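Local structure of ebony (Drosophila melanogaster, 6DYM) at residues K3-V17 with W52-D66. The protein is the C-terminal domain of the nonribosomal peptide synthetase Ebony, an atypical condensation domain that probably forms the peptide bond between an activated amino acid and an amine. Residues are numbered along the deposited sequence; the frame is centred on the assembly and turned at random.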
ATOM      1  N   LYS A   3     -20.362   6.480   8.667  1.00 35.61           N
ATOM      2  CA  LYS A   3     -19.688   6.729   9.936  1.00 40.50           C
ATOM      3  C   LYS A   3     -18.642   5.646  10.158  1.00 31.40           C
ATOM      4  O   LYS A   3     -18.952   4.455  10.071  1.00 33.35           O
ATOM      5  CB  LYS A   3     -20.690   6.755  11.093  1.00 46.45           C
ATOM      6  CG  LYS A   3     -21.792   7.788  10.934  1.00 47.98           C
ATOM      7  CD  LYS A   3     -21.320   9.178  11.329  1.00 51.77           C
ATOM      8  CE  LYS A   3     -22.496  10.058  11.719  1.00 55.78           C
ATOM      9  NZ  LYS A   3     -22.078  11.214  12.555  1.00 61.34           N
ATOM     10  N   MET A   4     -17.411   6.059  10.454  1.00 28.25           N
ATOM     11  CA  MET A   4     -16.280   5.146  10.465  1.00 31.61           C
ATOM     12  C   MET A   4     -15.474   5.284  11.747  1.00 30.10           C
ATOM     13  O   MET A   4     -15.458   6.334  12.392  1.00 30.88           O
ATOM     14  CB  MET A   4     -15.362   5.385   9.260  1.00 25.79           C
ATOM     15  CG  MET A   4     -15.909   4.842   7.955  1.00 30.75           C
ATOM     16  SD  MET A   4     -15.004   5.489   6.541  1.00 27.10           S
ATOM     17  CE  MET A   4     -15.521   7.202   6.566  1.00 23.12           C
ATOM     18  N   GLU A   5     -14.776   4.206  12.093  1.00 28.29           N
ATOM     19  CA  GLU A   5     -13.877   4.202  13.236  1.00 29.86           C
ATOM     20  C   GLU A   5     -12.634   3.393  12.899  1.00 24.10           C
ATOM     21  O   GLU A   5     -12.738   2.297  12.339  1.00 22.99           O
ATOM     22  CB  GLU A   5     -14.560   3.622  14.473  1.00 23.85           C
ATOM     23  CG  GLU A   5     -13.643   3.508  15.672  1.00 29.96           C
ATOM     24  CD  GLU A   5     -14.308   2.817  16.847  1.00 43.59           C
ATOM     25  OE1 GLU A   5     -15.441   2.310  16.682  1.00 42.72           O
ATOM     26  OE2 GLU A   5     -13.693   2.774  17.933  1.00 43.60           O
ATOM     27  N   ALA A   6     -11.469   3.930  13.248  1.00 25.85           N
ATOM     28  CA  ALA A   6     -10.200   3.249  13.035  1.00 29.07           C
ATOM     29  C   ALA A   6      -9.842   2.441  14.274  1.00 30.34           C
ATOM     30  O   ALA A   6      -9.799   2.982  15.382  1.00 32.71           O
ATOM     31  CB  ALA A   6      -9.091   4.256  12.727  1.00 25.68           C
ATOM     32  N   VAL A   7      -9.578   1.154  14.081  1.00 24.75           N
ATOM     33  CA  VAL A   7      -9.290   0.234  15.178  1.00 26.90           C
ATOM     34  C   VAL A   7      -7.940  -0.427  14.923  1.00 25.13           C
ATOM     35  O   VAL A   7      -7.704  -0.927  13.814  1.00 22.57           O
ATOM     36  CB  VAL A   7     -10.410  -0.810  15.319  1.00 30.83           C
ATOM     37  CG1 VAL A   7      -9.975  -1.949  16.223  1.00 30.71           C
ATOM     38  CG2 VAL A   7     -11.681  -0.152  15.843  1.00 31.11           C
ATOM     39  N   PRO A   8      -7.027  -0.453  15.900  1.00 32.34           N
ATOM     40  CA  PRO A   8      -5.740  -1.127  15.682  1.00 27.47           C
ATOM     41  C   PRO A   8      -5.934  -2.574  15.257  1.00 27.73           C
ATOM     42  O   PRO A   8      -6.882  -3.249  15.664  1.00 25.19           O
ATOM     43  CB  PRO A   8      -5.048  -1.032  17.047  1.00 29.56           C
ATOM     44  CG  PRO A   8      -5.661   0.153  17.698  1.00 37.31           C
ATOM     45  CD  PRO A   8      -7.093   0.198  17.221  1.00 28.57           C
ATOM     46  N   LEU A   9      -5.018  -3.034  14.411  1.00 20.82           N
ATOM     47  CA  LEU A   9      -5.067  -4.387  13.881  1.00 27.61           C
ATOM     48  C   LEU A   9      -4.959  -5.412  15.004  1.00 30.44           C
ATOM     49  O   LEU A   9      -4.100  -5.300  15.884  1.00 33.21           O
ATOM     50  CB  LEU A   9      -3.929  -4.578  12.878  1.00 25.65           C
ATOM     51  CG  LEU A   9      -4.129  -5.560  11.731  1.00 38.04           C
ATOM     52  CD1 LEU A   9      -5.267  -5.116  10.834  1.00 34.16           C
ATOM     53  CD2 LEU A   9      -2.840  -5.691  10.943  1.00 24.49           C
ATOM     54  N   ARG A  10      -5.837  -6.415  14.970  1.00 33.43           N
ATOM     55  CA  ARG A  10      -5.820  -7.525  15.910  1.00 37.00           C
ATOM     56  C   ARG A  10      -5.545  -8.825  15.168  1.00 36.04           C
ATOM     57  O   ARG A  10      -5.721  -8.918  13.950  1.00 33.64           O
ATOM     58  CB  ARG A  10      -7.148  -7.649  16.666  1.00 31.50           C
ATOM     59  CG  ARG A  10      -7.450  -6.516  17.617  1.00 39.97           C
ATOM     60  CD  ARG A  10      -8.758  -6.770  18.348  1.00 47.70           C
ATOM     61  NE  ARG A  10      -9.599  -5.576  18.397  1.00 61.06           N
ATOM     62  CZ  ARG A  10     -10.810  -5.485  17.853  1.00 56.60           C
ATOM     63  NH1 ARG A  10     -11.336  -6.523  17.214  1.00 48.84           N
ATOM     64  NH2 ARG A  10     -11.500  -4.357  17.952  1.00 60.96           N
ATOM     65  N   LEU A  11      -5.130  -9.846  15.925  1.00 37.87           N
ATOM     66  CA  LEU A  11      -4.791 -11.128  15.312  1.00 39.73           C
ATOM     67  C   LEU A  11      -5.988 -11.737  14.590  1.00 34.28           C
ATOM     68  O   LEU A  11      -5.838 -12.336  13.518  1.00 37.19           O
ATOM     69  CB  LEU A  11      -4.259 -12.090  16.375  1.00 33.45           C
ATOM     70  CG  LEU A  11      -2.786 -11.948  16.764  1.00 36.65           C
ATOM     71  CD1 LEU A  11      -2.358 -13.104  17.659  1.00 38.35           C
ATOM     72  CD2 LEU A  11      -1.889 -11.866  15.539  1.00 36.33           C
ATOM     73  N   GLU A  12      -7.186 -11.579  15.148  1.00 30.66           N
ATOM     74  CA  GLU A  12      -8.383 -12.197  14.589  1.00 35.84           C
ATOM     75  C   GLU A  12      -8.929 -11.472  13.364  1.00 39.89           C
ATOM     76  O   GLU A  12      -9.936 -11.920  12.802  1.00 36.45           O
ATOM     77  CB  GLU A  12      -9.464 -12.288  15.668  1.00 35.32           C
ATOM     78  CG  GLU A  12     -10.191 -10.982  15.946  1.00 43.61           C
ATOM     79  CD  GLU A  12      -9.736 -10.339  17.243  1.00 54.47           C
ATOM     80  OE1 GLU A  12      -8.610 -10.652  17.697  1.00 56.03           O
ATOM     81  OE2 GLU A  12     -10.500  -9.527  17.808  1.00 50.37           O
ATOM     82  N   HIS A  13      -8.297 -10.377  12.936  1.00 32.12           N
ATOM     83  CA  HIS A  13      -8.715  -9.644  11.746  1.00 34.75           C
ATOM     84  C   HIS A  13      -8.174 -10.246  10.456  1.00 38.45           C
ATOM     85  O   HIS A  13      -8.421  -9.683   9.383  1.00 32.69           O
ATOM     86  CB  HIS A  13      -8.254  -8.187  11.835  1.00 34.14           C
ATOM     87  CG  HIS A  13      -9.029  -7.354  12.810  1.00 30.83           C
ATOM     88  ND1 HIS A  13      -8.444  -6.356  13.560  1.00 25.53           N
ATOM     89  CD2 HIS A  13     -10.339  -7.365  13.151  1.00 33.15           C
ATOM     90  CE1 HIS A  13      -9.362  -5.785  14.321  1.00 30.37           C
ATOM     91  NE2 HIS A  13     -10.519  -6.382  14.094  1.00 32.25           N
ATOM     92  N   ARG A  14      -7.459 -11.372  10.537  1.00 32.49           N
ATOM     93  CA  ARG A  14      -6.647 -11.841   9.414  1.00 35.66           C
ATOM     94  C   ARG A  14      -7.496 -12.132   8.182  1.00 38.34           C
ATOM     95  O   ARG A  14      -7.186 -11.667   7.078  1.00 32.01           O
ATOM     96  CB  ARG A  14      -5.853 -13.082   9.827  1.00 33.92           C
ATOM     97  CG  ARG A  14      -4.748 -13.476   8.858  1.00 37.92           C
ATOM     98  CD  ARG A  14      -4.142 -14.817   9.249  1.00 41.60           C
ATOM     99  NE  ARG A  14      -5.193 -15.803   9.485  1.00 48.61           N
ATOM    100  CZ  ARG A  14      -5.749 -16.547   8.533  1.00 48.23           C
ATOM    101  NH1 ARG A  14      -5.344 -16.435   7.274  1.00 42.38           N
ATOM    102  NH2 ARG A  14      -6.710 -17.409   8.842  1.00 51.65           N
ATOM    103  N   GLN A  15      -8.566 -12.913   8.343  1.00 33.95           N
ATOM    104  CA  GLN A  15      -9.354 -13.300   7.177  1.00 35.95           C
ATOM    105  C   GLN A  15     -10.089 -12.106   6.583  1.00 34.58           C
ATOM    106  O   GLN A  15     -10.179 -11.975   5.357  1.00 34.99           O
ATOM    107  CB  GLN A  15     -10.343 -14.405   7.536  1.00 36.98           C
ATOM    108  CG  GLN A  15     -10.957 -15.060   6.313  1.00 35.81           C
ATOM    109  CD  GLN A  15      -9.905 -15.642   5.387  1.00 47.93           C
ATOM    110  OE1 GLN A  15      -9.031 -16.392   5.820  1.00 49.58           O
ATOM    111  NE2 GLN A  15      -9.975 -15.288   4.108  1.00 47.41           N
ATOM    112  N   GLU A  16     -10.624 -11.228   7.433  1.00 32.77           N
ATOM    113  CA  GLU A  16     -11.287 -10.032   6.931  1.00 32.40           C
ATOM    114  C   GLU A  16     -10.308  -9.144   6.170  1.00 32.08           C
ATOM    115  O   GLU A  16     -10.637  -8.619   5.101  1.00 32.92           O
ATOM    116  CB  GLU A  16     -11.939  -9.269   8.087  1.00 39.14           C
ATOM    117  CG  GLU A  16     -13.136  -9.989   8.704  1.00 38.71           C
ATOM    118  CD  GLU A  16     -13.480  -9.489  10.099  1.00 45.89           C
ATOM    119  OE1 GLU A  16     -12.820  -9.918  11.073  1.00 49.47           O
ATOM    120  OE2 GLU A  16     -14.416  -8.672  10.223  1.00 53.19           O
ATOM    121  N   VAL A  17      -9.089  -8.986   6.694  1.00 26.95           N
ATOM    122  CA  VAL A  17      -8.084  -8.175   6.013  1.00 30.67           C
ATOM    123  C   VAL A  17      -7.659  -8.833   4.704  1.00 32.14           C
ATOM    124  O   VAL A  17      -7.497  -8.160   3.679  1.00 29.61           O
ATOM    125  CB  VAL A  17      -6.883  -7.927   6.944  1.00 29.28           C
ATOM    126  CG1 VAL A  17      -5.653  -7.489   6.147  1.00 30.24           C
ATOM    127  CG2 VAL A  17      -7.240  -6.900   8.003  1.00 28.91           C
ATOM    128  N   TRP A  52       1.662 -11.836   8.948  1.00 31.64           N
ATOM    129  CA  TRP A  52       0.508 -11.381   9.720  1.00 30.74           C
ATOM    130  C   TRP A  52       0.869 -11.091  11.175  1.00 35.70           C
ATOM    131  O   TRP A  52       0.481 -10.053  11.724  1.00 34.64           O
ATOM    132  CB  TRP A  52      -0.624 -12.404   9.656  1.00 32.91           C
ATOM    133  CG  TRP A  52      -1.786 -11.929  10.453  1.00 33.74           C
ATOM    134  CD1 TRP A  52      -2.220 -12.417  11.650  1.00 35.64           C
ATOM    135  CD2 TRP A  52      -2.637 -10.822  10.139  1.00 32.49           C
ATOM    136  NE1 TRP A  52      -3.303 -11.694  12.091  1.00 35.30           N
ATOM    137  CE2 TRP A  52      -3.577 -10.708  11.179  1.00 32.95           C
ATOM    138  CE3 TRP A  52      -2.700  -9.924   9.069  1.00 35.21           C
ATOM    139  CZ2 TRP A  52      -4.570  -9.733  11.183  1.00 38.87           C
ATOM    140  CZ3 TRP A  52      -3.686  -8.952   9.075  1.00 37.36           C
ATOM    141  CH2 TRP A  52      -4.609  -8.868  10.121  1.00 37.77           C
ATOM    142  N   ASN A  53       1.600 -12.001  11.824  1.00 36.69           N
ATOM    143  CA  ASN A  53       1.888 -11.820  13.244  1.00 35.56           C
ATOM    144  C   ASN A  53       2.750 -10.584  13.476  1.00 29.46           C
ATOM    145  O   ASN A  53       2.450  -9.761  14.348  1.00 32.25           O
ATOM    146  CB  ASN A  53       2.558 -13.075  13.811  1.00 40.61           C
ATOM    147  CG  ASN A  53       1.608 -14.262  13.880  1.00 43.74           C
ATOM    148  OD1 ASN A  53       1.784 -15.254  13.174  1.00 53.11           O
ATOM    149  ND2 ASN A  53       0.599 -14.166  14.736  1.00 38.56           N
ATOM    150  N   VAL A  54       3.816 -10.429  12.689  1.00 27.00           N
ATOM    151  CA  VAL A  54       4.662  -9.241  12.791  1.00 35.00           C
ATOM    152  C   VAL A  54       3.861  -7.979  12.491  1.00 32.29           C
ATOM    153  O   VAL A  54       4.031  -6.944  13.148  1.00 28.40           O
ATOM    154  CB  VAL A  54       5.874  -9.374  11.851  1.00 30.57           C
ATOM    155  CG1 VAL A  54       6.749  -8.129  11.924  1.00 35.11           C
ATOM    156  CG2 VAL A  54       6.660 -10.625  12.189  1.00 42.15           C
ATOM    157  N   LEU A  55       2.970  -8.047  11.497  1.00 32.81           N
ATOM    158  CA  LEU A  55       2.150  -6.894  11.144  1.00 27.61           C
ATOM    159  C   LEU A  55       1.317  -6.424  12.330  1.00 29.76           C
ATOM    160  O   LEU A  55       1.256  -5.223  12.623  1.00 26.16           O
ATOM    161  CB  LEU A  55       1.256  -7.250   9.958  1.00 28.73           C
ATOM    162  CG  LEU A  55       0.535  -6.140   9.192  1.00 33.05           C
ATOM    163  CD1 LEU A  55       1.524  -5.151   8.597  1.00 25.21           C
ATOM    164  CD2 LEU A  55      -0.319  -6.756   8.102  1.00 32.92           C
ATOM    165  N   VAL A  56       0.686  -7.360  13.043  1.00 30.71           N
ATOM    166  CA  VAL A  56      -0.132  -6.989  14.194  1.00 24.70           C
ATOM    167  C   VAL A  56       0.743  -6.490  15.340  1.00 30.71           C
ATOM    168  O   VAL A  56       0.389  -5.530  16.036  1.00 33.26           O
ATOM    169  CB  VAL A  56      -1.013  -8.177  14.625  1.00 34.43           C
ATOM    170  CG1 VAL A  56      -1.719  -7.880  15.941  1.00 29.22           C
ATOM    171  CG2 VAL A  56      -2.028  -8.505  13.544  1.00 27.97           C
ATOM    172  N   GLU A  57       1.906  -7.114  15.548  1.00 28.31           N
ATOM    173  CA  GLU A  57       2.708  -6.789  16.727  1.00 34.22           C
ATOM    174  C   GLU A  57       3.391  -5.426  16.609  1.00 33.04           C
ATOM    175  O   GLU A  57       3.574  -4.742  17.623  1.00 28.68           O
ATOM    176  CB  GLU A  57       3.735  -7.895  16.979  1.00 37.71           C
ATOM    177  CG  GLU A  57       3.088  -9.240  17.323  1.00 47.00           C
ATOM    178  CD  GLU A  57       3.849 -10.029  18.374  1.00 63.62           C
ATOM    179  OE1 GLU A  57       5.075 -10.209  18.217  1.00 70.31           O
ATOM    180  OE2 GLU A  57       3.216 -10.473  19.357  1.00 71.16           O
ATOM    181  N   ARG A  58       3.765  -5.005  15.397  1.00 29.33           N
ATOM    182  CA  ARG A  58       4.362  -3.681  15.239  1.00 24.67           C
ATOM    183  C   ARG A  58       3.399  -2.554  15.597  1.00 27.88           C
ATOM    184  O   ARG A  58       3.853  -1.447  15.905  1.00 30.34           O
ATOM    185  CB  ARG A  58       4.868  -3.499  13.809  1.00 33.06           C
ATOM    186  CG  ARG A  58       5.972  -4.464  13.431  1.00 31.84           C
ATOM    187  CD  ARG A  58       7.216  -4.228  14.268  1.00 29.98           C
ATOM    188  NE  ARG A  58       8.314  -5.072  13.811  1.00 34.86           N
ATOM    189  CZ  ARG A  58       9.331  -5.461  14.573  1.00 41.09           C
ATOM    190  NH1 ARG A  58       9.398  -5.078  15.841  1.00 39.53           N
ATOM    191  NH2 ARG A  58      10.281  -6.232  14.062  1.00 34.04           N
ATOM    192  N   ASP A  59       2.088  -2.809  15.555  1.00 30.54           N
ATOM    193  CA  ASP A  59       1.067  -1.865  16.026  1.00 31.33           C
ATOM    194  C   ASP A  59       1.091  -0.546  15.251  1.00 29.47           C
ATOM    195  O   ASP A  59       0.953   0.536  15.825  1.00 26.95           O
ATOM    196  CB  ASP A  59       1.205  -1.614  17.533  1.00 30.66           C
ATOM    197  CG  ASP A  59      -0.055  -1.019  18.146  1.00 45.46           C
ATOM    198  OD1 ASP A  59      -1.169  -1.446  17.770  1.00 49.67           O
ATOM    199  OD2 ASP A  59       0.065  -0.123  19.006  1.00 52.92           O
ATOM    200  N   LEU A  60       1.257  -0.629  13.932  1.00 24.31           N
ATOM    201  CA  LEU A  60       1.213   0.549  13.075  1.00 26.80           C
ATOM    202  C   LEU A  60       0.079   0.497  12.063  1.00 28.84           C
ATOM    203  O   LEU A  60      -0.139   1.484  11.347  1.00 25.87           O
ATOM    204  CB  LEU A  60       2.545   0.732  12.336  1.00 24.67           C
ATOM    205  CG  LEU A  60       3.804   0.893  13.191  1.00 29.86           C
ATOM    206  CD1 LEU A  60       5.042   0.872  12.307  1.00 22.58           C
ATOM    207  CD2 LEU A  60       3.748   2.176  14.008  1.00 28.67           C
ATOM    208  N   SER A  61      -0.647  -0.614  11.984  1.00 21.85           N
ATOM    209  CA  SER A  61      -1.708  -0.809  11.012  1.00 22.73           C
ATOM    210  C   SER A  61      -3.061  -0.766  11.708  1.00 27.70           C
ATOM    211  O   SER A  61      -3.154  -0.863  12.935  1.00 22.76           O
ATOM    212  CB  SER A  61      -1.525  -2.138  10.275  1.00 25.11           C
ATOM    213  OG  SER A  61      -0.199  -2.262   9.783  1.00 24.00           O
ATOM    214  N   PHE A  62      -4.119  -0.613  10.913  1.00 22.97           N
ATOM    215  CA  PHE A  62      -5.458  -0.524  11.478  1.00 24.32           C
ATOM    216  C   PHE A  62      -6.486  -0.984  10.457  1.00 26.67           C
ATOM    217  O   PHE A  62      -6.198  -1.110   9.264  1.00 21.65           O
ATOM    218  CB  PHE A  62      -5.777   0.900  11.970  1.00 22.21           C
ATOM    219  CG  PHE A  62      -5.704   1.967  10.899  1.00 23.38           C
ATOM    220  CD1 PHE A  62      -6.787   2.213  10.065  1.00 23.96           C
ATOM    221  CD2 PHE A  62      -4.567   2.747  10.755  1.00 23.32           C
ATOM    222  CE1 PHE A  62      -6.726   3.196   9.094  1.00 20.35           C
ATOM    223  CE2 PHE A  62      -4.501   3.735   9.790  1.00 26.10           C
ATOM    224  CZ  PHE A  62      -5.585   3.962   8.959  1.00 26.61           C
ATOM    225  N   VAL A  63      -7.690  -1.254  10.953  1.00 24.34           N
ATOM    226  CA  VAL A  63      -8.854  -1.518  10.121  1.00 24.33           C
ATOM    227  C   VAL A  63      -9.858  -0.391  10.339  1.00 27.72           C
ATOM    228  O   VAL A  63      -9.838   0.313  11.353  1.00 23.13           O
ATOM    229  CB  VAL A  63      -9.496  -2.891  10.426  1.00 27.24           C
ATOM    230  CG1 VAL A  63      -8.580  -4.024   9.997  1.00 23.99           C
ATOM    231  CG2 VAL A  63      -9.824  -3.009  11.913  1.00 20.33           C
ATOM    232  N   VAL A  64     -10.750  -0.218   9.369  1.00 22.90           N
ATOM    233  CA  VAL A  64     -11.797   0.794   9.447  1.00 22.03           C
ATOM    234  C   VAL A  64     -13.135   0.078   9.544  1.00 24.37           C
ATOM    235  O   VAL A  64     -13.483  -0.726   8.670  1.00 25.51           O
ATOM    236  CB  VAL A  64     -11.771   1.747   8.244  1.00 28.06           C
ATOM    237  CG1 VAL A  64     -12.949   2.716   8.316  1.00 26.11           C
ATOM    238  CG2 VAL A  64     -10.462   2.505   8.210  1.00 26.48           C
ATOM    239  N   TYR A  65     -13.883   0.377  10.602  1.00 27.42           N
ATOM    240  CA  TYR A  65     -15.216  -0.164  10.809  1.00 33.11           C
ATOM    241  C   TYR A  65     -16.263   0.821  10.305  1.00 29.81           C
ATOM    242  O   TYR A  65     -16.142   2.031  10.513  1.00 27.34           O
ATOM    243  CB  TYR A  65     -15.458  -0.454  12.295  1.00 31.02           C
ATOM    244  CG  TYR A  65     -14.895  -1.779  12.778  1.00 36.74           C
ATOM    245  CD1 TYR A  65     -15.649  -2.947  12.706  1.00 35.76           C
ATOM    246  CD2 TYR A  65     -13.616  -1.858  13.316  1.00 29.72           C
ATOM    247  CE1 TYR A  65     -15.139  -4.158  13.147  1.00 34.50           C
ATOM    248  CE2 TYR A  65     -13.097  -3.065  13.761  1.00 28.47           C
ATOM    249  CZ  TYR A  65     -13.863  -4.211  13.674  1.00 36.26           C
ATOM    250  OH  TYR A  65     -13.355  -5.413  14.114  1.00 33.81           O
ATOM    251  N   ASP A  66     -17.283   0.299   9.628  1.00 29.32           N
ATOM    252  CA  ASP A  66     -18.547   1.015   9.466  1.00 30.52           C
ATOM    253  C   ASP A  66     -19.263   0.894  10.805  1.00 34.53           C
ATOM    254  O   ASP A  66     -19.765  -0.175  11.154  1.00 31.36           O
ATOM    255  CB  ASP A  66     -19.365   0.421   8.322  1.00 31.40           C
ATOM    256  CG  ASP A  66     -20.684   1.169   8.065  1.00 39.31           C
ATOM    257  OD1 ASP A  66     -21.170   1.914   8.944  1.00 31.20           O
ATOM    258  OD2 ASP A  66     -21.246   0.992   6.966  1.00 33.56           O
TER
HETATM  259  O   HOH W   1     -22.273   4.395   8.820  1.00 42.94           O
HETATM  260  O   HOH W   2      -1.977  -3.446  15.895  1.00 36.85           O
HETATM  261  O   HOH W   3     -14.525  -8.244  13.020  1.00 53.73           O
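E5 and V7 of edge strand 4-8 pair with Y65 and V63 of strand 62-66, giving the antiparallel margin of the mixed sheet of an alpha/beta fold whose topology resembles that of GNAT acetyltransferases. Both hydrogen-bonded pairs close on both sides, Y65 N to E5 O being the shortest link at 2.8 Å. Beyond P8 the pairing loosens: L9 N hydrogen-bonds to S61 O from above the carbonyl plane, 42° out of it.

Apolar packing sorts by face. M4 and A6 lie with V64 on the face covered by helix 133-153, where M4 CG meets V64 CG1. On the other face V7 CG2 touches Y65 CD2 at 3.6 Å, and L9 is buried between helix and strand, its CD1 against V63 CG1 and its CD2 against L55 CG. A CH-pi contact sets V63 CG2 over one face of the H13 ring, 4.0 Å from the centroid.

The W52 indole lies between the helix 14-25 start and its own helix. With CG anti to the backbone N (chi1 180°), the ring is laid against residues 9-17; R14 CG covers one face, 3.6 Å from the five-membered ring centroid, and V56 CG2 the opposite one. L9 CG meets W52 CH2 at 3.7 Å and V17 CG1 meets W52 CZ3 at 3.8 Å. R14 NH1 is hydrogen-bonded to N49 OD1. Along the indole edge, NE1 gives L11 O a bent hydrogen bond of 3.0 Å (137° at the hydrogen). An alanine in place of W52 would probably leave L11 O without this donor and open a gap between L9, R14 and V17.

Polar contacts fix the H13 imidazole at both nitrogens. ND1 accepts from R10 N. R10 NH1 forms a salt bridge with E12 OE2. At the imidazole edge, NE2 shares a 3.0 Å hydrogen bond with Y65 OH.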